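Local coordinates for protein Co-type Nitrile Hydratase beta subunit (Pseudomonas putida, PDB 3QYH) that forms, as the beta subunit, part of a cobalt-type nitrile hydratase, the enzyme that hydrates nitriles to the corresponding amides, at residues Asn21-Val24 with Phe25-Asp28; His53-Glu56 with Arg57-Pro60; Leu71-His74 with Val75-Leu79; Met150-Tyr153 with Thr154-Lys157; Val209-Trp212 with Asp213-Glu217. All coordinates share one frame; numbering follows the deposited sequence.

Contact 1: Asn21-Val24 with Phe25-Asp28; sequences NEPV and FRYD
V24 and F25 meet in the irregular segment that leads into helix 28-43, at the surface where this subunit meets the chain of another protein. The two side chains run side by side, and V24 CG1 sits over one face of the F25 ring, 3.8 Å from the centroid and displaced toward the rim, a CH-pi contact. CG1 takes this place because it lies anti to the V24 backbone N (chi1 172°), whereas CG2 is swung back beside that nitrogen. Beyond this pair, R26 folds back over the preceding residues, its CG packing on P23 CD at 3.9 Å. A bend at chi3 carries its guanidinium on to a salt bridge with E19, while the carboxylate of E22 is hydrogen-bonded to an aromatic side chain and to the backbone of the neighbouring chain. F25 itself is held against E30, K31 and M34 of the helix. E22 and R26 therefore touch without pairing their charges: R26 CD, an aliphatic carbon, lies 3.8 Å from E22 OE2.

Contact 2: His53-Glu56 with Arg57-Pro60; sequences HSIE and RMGP
R57 N is shared between two carbonyls of the last helical turn, bonding S54 O at 3.2 Å and, more weakly, H53 O. M58 N donates to I55 O at 3.1 Å, so the turn tightens as the chain leaves the helix, and M58 CG packs against that same carbonyl. R57 crosses the H53 ring at about a right angle, laying CG over one face, 4.0 Å from the centroid, as a CH-pi contact. Its bend at chi3 (-70°) turns the guanidinium back beside S54, where R57 NH2 is 4.0 Å from S54 CB, and on to a salt bridge with E82. The ring is held in turn by E56: H53 ND1 donates to E56 OE1 at 2.9 Å in a nearly straight bond (174°). E56 OE1 lies in the imidazole plane, but ND1 meets it on the anti side and out of the carboxylate plane; the bond would hold the ring against rotation. H147, from a distant loop, grips the same oxygen. Helix 48-56 thus ends where R57 and M58 turn toward helix 60-65, with S54 and I55 set on V75 of helix 68-82 and M58 lodged against L71 and H74 of that same helix.

Contact 3: Leu71-His74 with Val75-Leu79; sequences LWLH and VFENL
The imidazole of H74 carries the amide of N78 over one face, with ND2 3.2 Å above the plane and displaced toward the rim; ring and amide planes are 28° apart. Two residues earlier, the F76 ring has W72 O over a face, 3.3 Å above its plane, and F76 CE1 approaches W72 CB at 4.2 Å. Each pair spans one turn of helix 68-82, whose backbone pairing is regular: F76 N bonds W72 O at 3.0 Å and E77 N bonds L73 O at 3.0 Å. At N78 the pattern changes. The side chain, with CG anti to the carbonyl carbon (chi1 -72°), folds back so that ND2 donates to H74 O at 2.9 Å, while the backbone N reaches the same oxygen only weakly. L73 crosses E77 at a slant, its CD1 3.7 Å from E77 OE2. W72, F76 and V75 face helices 28-43 and 48-56. The chemistry is thus divided: apolar groups pack between helices, E77 OE1 reaches outside this helix to a basic side chain of the partner chain, and the N78 amide supplies the main hydrogen bond to H74 O where the backbone one is weak.

Contact 4: Met150-Tyr153 with Thr154-Lys157; sequences MPRY and TRGK
The chain curls through a short 3-10 turn, with T154 N on P151 O and R155 N on R152 O, and passes straight into a type II beta turn from T154 to K157. T154 OG1 donates to P151 O at 2.8 Å in the carbonyl plane, so that one oxygen takes two bonds from the same residue. The hydroxyl reaches it from between the backbone N and the carbonyl carbon (chi1 69°), which leaves CG2 over one face of the Y153 ring, 3.9 Å from the centroid. R155 runs back extended and grips M150 O side-on with two nitrogens, NE at 3.1 Å and NH2 at 2.9 Å, the oxygen lying in the guanidinium plane. R152 CA covers one guanidinium face, and N2 accepts from NH1. A leucine in place of R155 would probably leave M150 O without both donors and N2 OD1 without this one, so that M150 and the turn lose the side-chain tie between them. A water bridges K157 NZ and Y153 O, while Y153 OH bonds an acidic side chain of the partner chain. G156, with positive phi, takes the third position of the type II turn, as glycine commonly does, bringing the loop onto strand 158-168 of the SH3-like beta domain.

Contact 5: Val209-Trp212 with Asp213-Glu217; sequences VDLW and DDYLE
W212 and Y215 lie side by side where strand 206-212 gives way to a 3-10 turn. The CB of W212 stands over the centre of the Y215 ring, 3.9 Å from the centroid and only 3° off the normal, a CH-pi contact. Beyond it W212 CE3 comes to 3.6 Å from Y215 CE2; the indole and phenol planes meet obliquely at 51°. With CG anti to the carbonyl carbon (chi1 -76°), Y215 turns its ring back against W212 CB, and the two side chains run the same way although they are three positions apart. L211 comes at the rim of the phenol ring, its CD2 lying in the ring plane 3.7 Å from Y215 CD2, while its other methyl, CD1, meets L216 CD2 at 4.1 Å. The turn is closed by Y215 N on W212 O at 2.9 Å. Polar ends are met farther off: Y215 OH by D172 and the backbone of R149, W212 NE1 by V169 O, and D213 by R130 and Y186. A serine replacing Y215 would probably open a gap beside L211 and W212 CB and leave D172 without its phenol partner. Strand 206-212, a 3-10 turn and strand 216-218 in succession match the end of an SH3-like barrel, where such a turn joins the last two strands.

In the fold
The five contacts follow one another along the chain and fall into two groups. Contacts 1 to 3 belong to the helical N-terminal part: contact 1 leads into helix 28-43, and contacts 2 and 3, with centres about 9 Å apart, touch where I55, S54 and M58 meet V75, L71 and H74. In the SH3-like C-terminal part, contact 4 lies in the loop between strands 136-139 and 158-168, and contact 5 spans the end of strand 206-212 and the turn into strand 216-218; their centres are about 10 Å apart. Contacts 1 and 5 stand about 37 Å apart between centres, on opposite sides of the chain's centre. Contacts 1, 3, 4 and 5 all reach the partner chain, so both parts contribute to the interface.

Contact 1: Asn21-Val24 with Phe25-Asp28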
loop_
_atom_site.group_PDB
_atom_site.type_symbol
_atom_site.label_atom_id
_atom_site.label_comp_id
_atom_site.label_asym_id
_atom_site.label_seq_id
_atom_site.Cartn_x
_atom_site.Cartn_y
_atom_site.Cartn_z
ATOM N N ASN B 21 -15.050 13.312 5.255
ATOM C CA ASN B 21 -16.033 12.235 5.363
ATOM C C ASN B 21 -16.076 11.337 4.119
ATOM O O ASN B 21 -17.152 10.934 3.666
ATOM C CB ASN B 21 -17.424 12.830 5.570
ATOM C CG ASN B 21 -17.534 13.628 6.861
ATOM O OD1 ASN B 21 -17.227 13.122 7.951
ATOM N ND2 ASN B 21 -17.987 14.880 6.746
ATOM N N GLU B 22 -14.911 11.033 3.566
ATOM C CA GLU B 22 -14.814 10.241 2.343
ATOM C C GLU B 22 -15.344 8.815 2.570
ATOM O O GLU B 22 -14.932 8.141 3.526
ATOM C CB GLU B 22 -13.354 10.190 1.910
ATOM C CG GLU B 22 -13.107 9.450 0.601
ATOM C CD GLU B 22 -11.643 9.511 0.176
ATOM O OE1 GLU B 22 -10.891 10.417 0.624
ATOM O OE2 GLU B 22 -11.240 8.648 -0.618
ATOM N N PRO B 23 -16.268 8.353 1.714
ATOM C CA PRO B 23 -16.724 6.956 1.835
ATOM C C PRO B 23 -15.675 5.984 1.292
ATOM O O PRO B 23 -14.783 6.408 0.559
ATOM C CB PRO B 23 -17.957 6.898 0.935
ATOM C CG PRO B 23 -17.841 8.088 -0.005
ATOM C CD PRO B 23 -16.785 9.025 0.515
ATOM N N VAL B 24 -15.783 4.706 1.641
ATOM C CA VAL B 24 -14.851 3.687 1.138
ATOM C C VAL B 24 -14.920 3.656 -0.367
ATOM O O VAL B 24 -13.890 3.694 -1.046
ATOM C CB VAL B 24 -15.193 2.277 1.702
ATOM C CG1 VAL B 24 -14.357 1.188 1.030
ATOM C CG2 VAL B 24 -15.005 2.260 3.219
ATOM N N PHE B 25 -16.140 3.603 -0.884
ATOM C CA PHE B 25 -16.354 3.653 -2.335
ATOM C C PHE B 25 -17.142 4.900 -2.723
ATOM O O PHE B 25 -18.268 5.095 -2.274
ATOM C CB PHE B 25 -17.094 2.397 -2.790
ATOM C CG PHE B 25 -16.323 1.137 -2.560
ATOM C CD1 PHE B 25 -16.738 0.218 -1.610
ATOM C CD2 PHE B 25 -15.170 0.870 -3.298
ATOM C CE1 PHE B 25 -16.020 -0.975 -1.403
ATOM C CE2 PHE B 25 -14.439 -0.304 -3.081
ATOM C CZ PHE B 25 -14.873 -1.230 -2.145
ATOM N N ARG B 26 -16.554 5.738 -3.571
ATOM C CA ARG B 26 -17.198 6.981 -3.946
ATOM C C ARG B 26 -18.157 6.835 -5.122
ATOM O O ARG B 26 -19.002 7.693 -5.319
ATOM C CB ARG B 26 -16.127 8.071 -4.181
ATOM C CG ARG B 26 -15.207 8.276 -2.935
ATOM C CD ARG B 26 -13.976 9.171 -3.202
ATOM N NE ARG B 26 -14.366 10.473 -3.708
ATOM C CZ ARG B 26 -14.169 10.980 -4.927
ATOM N NH1 ARG B 26 -13.496 10.347 -5.888
ATOM N NH2 ARG B 26 -14.653 12.189 -5.156
ATOM N N TYR B 27 -18.031 5.754 -5.893
ATOM C CA TYR B 27 -18.981 5.460 -6.962
ATOM C C TYR B 27 -19.302 3.968 -6.935
ATOM O O TYR B 27 -18.462 3.160 -6.497
ATOM C CB TYR B 27 -18.421 5.839 -8.351
ATOM C CG TYR B 27 -17.888 7.249 -8.471
ATOM C CD1 TYR B 27 -16.528 7.511 -8.316
ATOM C CD2 TYR B 27 -18.738 8.326 -8.741
ATOM C CE1 TYR B 27 -16.019 8.804 -8.425
ATOM C CE2 TYR B 27 -18.234 9.631 -8.857
ATOM C CZ TYR B 27 -16.876 9.857 -8.687
ATOM O OH TYR B 27 -16.360 11.129 -8.791
ATOM N N ASP B 28 -20.498 3.601 -7.396
ATOM C CA ASP B 28 -20.886 2.180 -7.472
ATOM C C ASP B 28 -19.956 1.341 -8.342
ATOM O O ASP B 28 -19.633 0.213 -7.973
ATOM C CB ASP B 28 -22.328 2.010 -7.935
ATOM C CG ASP B 28 -23.334 2.272 -6.823
ATOM O OD1 ASP B 28 -22.915 2.438 -5.650
ATOM O OD2 ASP B 28 -24.547 2.313 -7.122
#

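Contact 2: His53-Glu56 with Arg57-Pro60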
loop_
_atom_site.group_PDB
_atom_site.type_symbol
_atom_site.label_atom_id
_atom_site.label_comp_id
_atom_site.label_asym_id
_atom_site.label_seq_id
_atom_site.Cartn_x
_atom_site.Cartn_y
_atom_site.Cartn_z
ATOM N N HIS B 53 3.032 -4.061 -12.374
ATOM C CA HIS B 53 3.803 -3.628 -13.533
ATOM C C HIS B 53 2.909 -3.290 -14.729
ATOM O O HIS B 53 3.289 -2.514 -15.601
ATOM C CB HIS B 53 4.851 -4.685 -13.920
ATOM C CG HIS B 53 5.802 -4.215 -14.979
ATOM N ND1 HIS B 53 6.496 -3.024 -14.882
ATOM C CD2 HIS B 53 6.174 -4.776 -16.157
ATOM C CE1 HIS B 53 7.247 -2.870 -15.958
ATOM N NE2 HIS B 53 7.077 -3.921 -16.741
ATOM N N SER B 54 1.732 -3.897 -14.777
ATOM C CA SER B 54 0.744 -3.556 -15.786
ATOM C C SER B 54 0.303 -2.106 -15.637
ATOM O O SER B 54 0.193 -1.385 -16.621
ATOM C CB SER B 54 -0.464 -4.506 -15.704
ATOM O OG SER B 54 -1.466 -4.091 -16.609
ATOM N N ILE B 55 0.076 -1.675 -14.398
ATOM C CA ILE B 55 -0.274 -0.277 -14.123
ATOM C C ILE B 55 0.886 0.634 -14.513
ATOM O O ILE B 55 0.675 1.688 -15.129
ATOM C CB ILE B 55 -0.628 -0.080 -12.640
ATOM C CG1 ILE B 55 -1.982 -0.732 -12.335
ATOM C CG2 ILE B 55 -0.682 1.413 -12.270
ATOM C CD1 ILE B 55 -2.323 -0.773 -10.828
ATOM N N GLU B 56 2.108 0.212 -14.177
ATOM C CA GLU B 56 3.321 0.982 -14.490
ATOM C C GLU B 56 3.466 1.247 -15.997
ATOM O O GLU B 56 4.047 2.260 -16.423
ATOM C CB GLU B 56 4.560 0.248 -13.950
ATOM C CG GLU B 56 4.617 0.272 -12.408
ATOM C CD GLU B 56 5.657 -0.670 -11.811
ATOM O OE1 GLU B 56 6.429 -1.294 -12.571
ATOM O OE2 GLU B 56 5.691 -0.780 -10.560
ATOM N N ARG B 57 2.925 0.334 -16.794
ATOM C CA ARG B 57 3.072 0.385 -18.242
ATOM C C ARG B 57 1.957 1.135 -18.960
ATOM O O ARG B 57 1.949 1.206 -20.185
ATOM C CB ARG B 57 3.183 -1.041 -18.803
ATOM C CG ARG B 57 4.511 -1.705 -18.443
ATOM C CD ARG B 57 4.646 -3.093 -19.103
ATOM N NE ARG B 57 3.746 -4.110 -18.534
ATOM C CZ ARG B 57 2.772 -4.723 -19.211
ATOM N NH1 ARG B 57 2.527 -4.429 -20.506
ATOM N NH2 ARG B 57 2.046 -5.649 -18.608
ATOM N N MET B 58 1.000 1.686 -18.227
ATOM C CA MET B 58 -0.046 2.427 -18.911
ATOM C C MET B 58 0.476 3.798 -19.371
ATOM O O MET B 58 1.521 4.252 -18.920
ATOM C CB MET B 58 -1.341 2.477 -18.080
ATOM C CG MET B 58 -1.334 3.325 -16.854
ATOM S SD MET B 58 -2.751 2.880 -15.800
ATOM C CE MET B 58 -4.112 3.690 -16.640
ATOM N N GLY B 59 -0.194 4.426 -20.325
ATOM C CA GLY B 59 0.286 5.715 -20.806
ATOM C C GLY B 59 0.385 6.691 -19.643
ATOM O O GLY B 59 -0.496 6.699 -18.791
ATOM N N PRO B 60 1.453 7.512 -19.601
ATOM C CA PRO B 60 1.667 8.427 -18.465
ATOM C C PRO B 60 0.499 9.387 -18.254
ATOM O O PRO B 60 0.121 9.610 -17.104
ATOM C CB PRO B 60 2.917 9.239 -18.861
ATOM C CG PRO B 60 3.437 8.664 -20.115
ATOM C CD PRO B 60 2.585 7.488 -20.533
#

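Contact 3: Leu71-His74 with Val75-Leu79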
loop_
_atom_site.group_PDB
_atom_site.type_symbol
_atom_site.label_atom_id
_atom_site.label_comp_id
_atom_site.label_asym_id
_atom_site.label_seq_id
_atom_site.Cartn_x
_atom_site.Cartn_y
_atom_site.Cartn_z
ATOM N N LEU B 71 -7.181 2.722 -12.891
ATOM C CA LEU B 71 -5.911 2.019 -13.104
ATOM C C LEU B 71 -6.128 0.501 -13.034
ATOM O O LEU B 71 -5.591 -0.254 -13.842
ATOM C CB LEU B 71 -4.867 2.424 -12.059
ATOM C CG LEU B 71 -4.758 3.937 -11.801
ATOM C CD1 LEU B 71 -3.698 4.181 -10.735
ATOM C CD2 LEU B 71 -4.445 4.684 -13.077
ATOM N N TRP B 72 -6.915 0.054 -12.069
ATOM C CA TRP B 72 -7.203 -1.370 -11.950
ATOM C C TRP B 72 -7.986 -1.866 -13.161
ATOM O O TRP B 72 -7.700 -2.947 -13.696
ATOM C CB TRP B 72 -8.011 -1.651 -10.684
ATOM C CG TRP B 72 -7.224 -1.541 -9.408
ATOM C CD1 TRP B 72 -6.074 -0.838 -9.212
ATOM C CD2 TRP B 72 -7.542 -2.155 -8.152
ATOM N NE1 TRP B 72 -5.653 -0.974 -7.904
ATOM C CE2 TRP B 72 -6.532 -1.776 -7.234
ATOM C CE3 TRP B 72 -8.582 -2.990 -7.712
ATOM C CZ2 TRP B 72 -6.533 -2.199 -5.896
ATOM C CZ3 TRP B 72 -8.584 -3.408 -6.386
ATOM C CH2 TRP B 72 -7.573 -3.015 -5.496
ATOM N N LEU B 73 -8.986 -1.096 -13.572
ATOM C CA LEU B 73 -9.799 -1.460 -14.734
ATOM C C LEU B 73 -8.899 -1.659 -15.955
ATOM O O LEU B 73 -9.085 -2.596 -16.734
ATOM C CB LEU B 73 -10.871 -0.396 -15.013
ATOM C CG LEU B 73 -11.641 -0.571 -16.327
ATOM C CD1 LEU B 73 -12.370 -1.917 -16.378
ATOM C CD2 LEU B 73 -12.606 0.560 -16.528
ATOM N N HIS B 74 -7.911 -0.781 -16.100
ATOM C CA HIS B 74 -6.945 -0.882 -17.199
ATOM C C HIS B 74 -6.215 -2.206 -17.147
ATOM O O HIS B 74 -6.067 -2.869 -18.180
ATOM C CB HIS B 74 -5.916 0.273 -17.189
ATOM C CG HIS B 74 -4.729 0.025 -18.071
ATOM N ND1 HIS B 74 -4.650 0.500 -19.364
ATOM C CD2 HIS B 74 -3.595 -0.692 -17.862
ATOM C CE1 HIS B 74 -3.509 0.106 -19.902
ATOM N NE2 HIS B 74 -2.850 -0.618 -19.012
ATOM N N VAL B 75 -5.768 -2.605 -15.957
ATOM C CA VAL B 75 -5.047 -3.866 -15.830
ATOM C C VAL B 75 -5.937 -5.022 -16.275
ATOM O O VAL B 75 -5.502 -5.888 -17.031
ATOM C CB VAL B 75 -4.568 -4.129 -14.382
ATOM C CG1 VAL B 75 -3.873 -5.470 -14.284
ATOM C CG2 VAL B 75 -3.644 -3.020 -13.925
ATOM N N PHE B 76 -7.184 -5.042 -15.810
ATOM C CA PHE B 76 -8.062 -6.162 -16.136
ATOM C C PHE B 76 -8.272 -6.252 -17.661
ATOM O O PHE B 76 -8.278 -7.338 -18.232
ATOM C CB PHE B 76 -9.397 -6.045 -15.393
ATOM C CG PHE B 76 -9.250 -5.951 -13.887
ATOM C CD1 PHE B 76 -10.188 -5.256 -13.121
ATOM C CD2 PHE B 76 -8.175 -6.547 -13.244
ATOM C CE1 PHE B 76 -10.060 -5.172 -11.730
ATOM C CE2 PHE B 76 -8.029 -6.458 -11.852
ATOM C CZ PHE B 76 -8.965 -5.757 -11.101
ATOM N N GLU B 77 -8.417 -5.103 -18.309
ATOM C CA GLU B 77 -8.685 -5.068 -19.748
ATOM C C GLU B 77 -7.479 -5.421 -20.610
ATOM O O GLU B 77 -7.639 -5.799 -21.764
ATOM C CB GLU B 77 -9.229 -3.706 -20.169
ATOM C CG GLU B 77 -10.649 -3.409 -19.653
ATOM C CD GLU B 77 -11.110 -2.012 -20.038
ATOM O OE1 GLU B 77 -10.236 -1.157 -20.266
ATOM O OE2 GLU B 77 -12.329 -1.766 -20.119
ATOM N N ASN B 78 -6.284 -5.290 -20.051
ATOM C CA ASN B 78 -5.066 -5.433 -20.825
ATOM C C ASN B 78 -4.214 -6.613 -20.405
ATOM O O ASN B 78 -3.824 -7.421 -21.251
ATOM C CB ASN B 78 -4.265 -4.135 -20.798
ATOM C CG ASN B 78 -4.912 -3.052 -21.639
ATOM O OD1 ASN B 78 -4.768 -3.032 -22.857
ATOM N ND2 ASN B 78 -5.658 -2.162 -20.998
ATOM N N LEU B 79 -3.940 -6.737 -19.110
ATOM C CA LEU B 79 -3.131 -7.856 -18.623
ATOM C C LEU B 79 -3.841 -9.207 -18.895
ATOM O O LEU B 79 -3.194 -10.222 -19.198
ATOM C CB LEU B 79 -2.799 -7.681 -17.136
ATOM C CG LEU B 79 -1.886 -8.709 -16.491
ATOM C CD1 LEU B 79 -0.571 -8.758 -17.259
ATOM C CD2 LEU B 79 -1.624 -8.325 -15.021
#

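Contact 4: Met150-Tyr153 with Thr154-Lys157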
loop_
_atom_site.group_PDB
_atom_site.type_symbol
_atom_site.label_atom_id
_atom_site.label_comp_id
_atom_site.label_asym_id
_atom_site.label_seq_id
_atom_site.Cartn_x
_atom_site.Cartn_y
_atom_site.Cartn_z
ATOM N N MET B 150 13.089 -0.514 -6.390
ATOM C CA MET B 150 14.023 0.495 -5.905
ATOM C C MET B 150 13.664 1.830 -6.503
ATOM O O MET B 150 13.876 2.048 -7.705
ATOM C CB MET B 150 15.507 0.146 -6.228
ATOM C CG MET B 150 15.817 -0.298 -7.643
ATOM S SD MET B 150 17.578 0.047 -8.054
ATOM C CE MET B 150 18.419 -1.138 -7.006
ATOM N N PRO B 151 13.091 2.725 -5.688
ATOM C CA PRO B 151 12.654 3.994 -6.279
ATOM C C PRO B 151 13.841 4.763 -6.847
ATOM O O PRO B 151 14.962 4.655 -6.334
ATOM C CB PRO B 151 12.058 4.759 -5.103
ATOM C CG PRO B 151 11.661 3.666 -4.081
ATOM C CD PRO B 151 12.769 2.624 -4.250
ATOM N N ARG B 152 13.590 5.535 -7.898
ATOM C CA ARG B 152 14.642 6.320 -8.523
ATOM C C ARG B 152 15.343 7.201 -7.499
ATOM O O ARG B 152 16.563 7.343 -7.544
ATOM C CB ARG B 152 14.065 7.191 -9.634
ATOM C CG ARG B 152 14.812 7.041 -10.934
ATOM C CD ARG B 152 14.106 7.694 -12.141
ATOM N NE ARG B 152 15.116 8.201 -13.074
ATOM C CZ ARG B 152 14.860 8.944 -14.153
ATOM N NH1 ARG B 152 15.860 9.358 -14.936
ATOM N NH2 ARG B 152 13.611 9.276 -14.451
ATOM N N TYR B 153 14.582 7.776 -6.563
ATOM C CA TYR B 153 15.163 8.718 -5.601
ATOM C C TYR B 153 16.202 8.100 -4.649
ATOM O O TYR B 153 16.934 8.829 -3.979
ATOM C CB TYR B 153 14.075 9.489 -4.817
ATOM C CG TYR B 153 13.366 8.693 -3.723
ATOM C CD1 TYR B 153 12.124 8.084 -3.966
ATOM C CD2 TYR B 153 13.929 8.561 -2.451
ATOM C CE1 TYR B 153 11.469 7.341 -2.961
ATOM C CE2 TYR B 153 13.280 7.848 -1.444
ATOM C CZ TYR B 153 12.058 7.235 -1.703
ATOM O OH TYR B 153 11.434 6.528 -0.692
ATOM N N THR B 154 16.264 6.770 -4.590
ATOM C CA THR B 154 17.222 6.093 -3.713
ATOM C C THR B 154 18.509 5.657 -4.430
ATOM O O THR B 154 19.503 5.319 -3.781
ATOM C CB THR B 154 16.616 4.814 -3.051
ATOM O OG1 THR B 154 16.401 3.816 -4.044
ATOM C CG2 THR B 154 15.305 5.110 -2.306
ATOM N N ARG B 155 18.492 5.653 -5.759
ATOM C CA ARG B 155 19.584 5.022 -6.497
ATOM C C ARG B 155 20.924 5.774 -6.352
ATOM O O ARG B 155 20.986 6.987 -6.478
ATOM C CB ARG B 155 19.188 4.795 -7.965
ATOM C CG ARG B 155 18.005 3.848 -8.065
ATOM C CD ARG B 155 17.572 3.569 -9.485
ATOM N NE ARG B 155 16.179 3.123 -9.502
ATOM C CZ ARG B 155 15.413 3.135 -10.593
ATOM N NH1 ARG B 155 15.917 3.551 -11.755
ATOM N NH2 ARG B 155 14.152 2.737 -10.535
ATOM N N GLY B 156 21.978 5.033 -6.056
ATOM C CA GLY B 156 23.272 5.640 -5.807
ATOM C C GLY B 156 23.431 6.229 -4.419
ATOM O O GLY B 156 24.504 6.744 -4.085
ATOM N N LYS B 157 22.384 6.172 -3.598
ATOM C CA LYS B 157 22.453 6.830 -2.293
ATOM C C LYS B 157 22.904 5.851 -1.199
ATOM O O LYS B 157 22.751 4.635 -1.338
ATOM C CB LYS B 157 21.114 7.466 -1.921
ATOM C CG LYS B 157 20.593 8.483 -2.938
ATOM C CD LYS B 157 21.565 9.634 -3.088
ATOM C CE LYS B 157 20.915 10.863 -3.726
ATOM N NZ LYS B 157 20.289 10.557 -5.011
HETATM O O HOH W 1 17.398 11.529 -4.433
#

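Contact 5: Val209-Trp212 with Asp213-Glu217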
loop_
_atom_site.group_PDB
_atom_site.type_symbol
_atom_site.label_atom_id
_atom_site.label_comp_id
_atom_site.label_asym_id
_atom_site.label_seq_id
_atom_site.Cartn_x
_atom_site.Cartn_y
_atom_site.Cartn_z
ATOM N N VAL B 209 13.296 2.967 3.557
ATOM C CA VAL B 209 12.829 2.308 2.340
ATOM C C VAL B 209 13.126 0.817 2.422
ATOM O O VAL B 209 14.201 0.420 2.879
ATOM C CB VAL B 209 13.540 2.902 1.082
ATOM C CG1 VAL B 209 12.893 2.389 -0.208
ATOM C CG2 VAL B 209 13.525 4.444 1.112
ATOM N N ASP B 210 12.204 -0.020 1.947
ATOM C CA ASP B 210 12.451 -1.452 1.973
ATOM C C ASP B 210 13.057 -1.969 0.671
ATOM O O ASP B 210 12.470 -1.831 -0.407
ATOM C CB ASP B 210 11.176 -2.223 2.349
ATOM C CG ASP B 210 10.674 -1.865 3.739
ATOM O OD1 ASP B 210 9.502 -2.177 4.053
ATOM O OD2 ASP B 210 11.457 -1.260 4.515
ATOM N N LEU B 211 14.233 -2.577 0.782
ATOM C CA LEU B 211 15.041 -2.857 -0.393
ATOM C C LEU B 211 15.561 -4.284 -0.347
ATOM O O LEU B 211 15.919 -4.783 0.722
ATOM C CB LEU B 211 16.202 -1.867 -0.462
ATOM C CG LEU B 211 15.754 -0.426 -0.723
ATOM C CD1 LEU B 211 16.881 0.543 -0.447
ATOM C CD2 LEU B 211 15.215 -0.237 -2.169
ATOM N N TRP B 212 15.588 -4.935 -1.505
ATOM C CA TRP B 212 16.037 -6.309 -1.602
ATOM C C TRP B 212 17.562 -6.391 -1.583
ATOM O O TRP B 212 18.249 -5.459 -1.994
ATOM C CB TRP B 212 15.481 -6.958 -2.863
ATOM C CG TRP B 212 14.044 -7.468 -2.728
ATOM C CD1 TRP B 212 13.640 -8.776 -2.634
ATOM C CD2 TRP B 212 12.850 -6.678 -2.673
ATOM N NE1 TRP B 212 12.270 -8.839 -2.526
ATOM C CE2 TRP B 212 11.764 -7.564 -2.554
ATOM C CE3 TRP B 212 12.593 -5.306 -2.725
ATOM C CZ2 TRP B 212 10.445 -7.121 -2.479
ATOM C CZ3 TRP B 212 11.279 -4.876 -2.658
ATOM C CH2 TRP B 212 10.227 -5.776 -2.549
ATOM N N ASP B 213 18.079 -7.509 -1.091
ATOM C CA ASP B 213 19.514 -7.700 -0.871
ATOM C C ASP B 213 20.342 -7.338 -2.107
ATOM O O ASP B 213 21.291 -6.555 -2.011
ATOM C CB ASP B 213 19.797 -9.152 -0.448
ATOM C CG ASP B 213 21.224 -9.360 0.010
ATOM O OD1 ASP B 213 22.121 -9.237 -0.833
ATOM O OD2 ASP B 213 21.444 -9.654 1.213
ATOM N N ASP B 214 19.992 -7.886 -3.267
ATOM C CA ASP B 214 20.800 -7.590 -4.447
ATOM C C ASP B 214 20.534 -6.222 -5.090
ATOM O O ASP B 214 21.044 -5.951 -6.166
ATOM C CB ASP B 214 20.780 -8.730 -5.483
ATOM C CG ASP B 214 19.441 -8.884 -6.177
ATOM O OD1 ASP B 214 18.525 -8.061 -5.950
ATOM O OD2 ASP B 214 19.299 -9.845 -6.958
ATOM N N TYR B 215 19.751 -5.369 -4.425
ATOM C CA TYR B 215 19.623 -3.965 -4.827
ATOM C C TYR B 215 20.797 -3.187 -4.245
ATOM O O TYR B 215 21.000 -2.013 -4.569
ATOM C CB TYR B 215 18.352 -3.342 -4.244
ATOM C CG TYR B 215 17.028 -3.700 -4.894
ATOM C CD1 TYR B 215 16.935 -4.649 -5.911
ATOM C CD2 TYR B 215 15.855 -3.089 -4.449
ATOM C CE1 TYR B 215 15.683 -4.955 -6.494
ATOM C CE2 TYR B 215 14.617 -3.391 -5.003
ATOM C CZ TYR B 215 14.528 -4.315 -6.020
ATOM O OH TYR B 215 13.260 -4.584 -6.526
ATOM N N LEU B 216 21.559 -3.832 -3.365
ATOM C CA LEU B 216 22.527 -3.119 -2.524
ATOM C C LEU B 216 23.967 -3.586 -2.709
ATOM O O LEU B 216 24.211 -4.685 -3.213
ATOM C CB LEU B 216 22.150 -3.261 -1.045
ATOM C CG LEU B 216 20.709 -2.937 -0.658
ATOM C CD1 LEU B 216 20.446 -3.327 0.785
ATOM C CD2 LEU B 216 20.403 -1.452 -0.885
ATOM N N GLU B 217 24.910 -2.739 -2.282
ATOM C CA GLU B 217 26.318 -3.120 -2.152
ATOM C C GLU B 217 26.835 -2.443 -0.899
ATOM O O GLU B 217 26.254 -1.454 -0.464
ATOM C CB GLU B 217 27.137 -2.636 -3.348
ATOM C CG GLU B 217 27.350 -1.137 -3.373
ATOM C CD GLU B 217 28.153 -0.665 -4.594
ATOM O OE1 GLU B 217 28.716 -1.506 -5.332
ATOM O OE2 GLU B 217 28.211 0.560 -4.812
#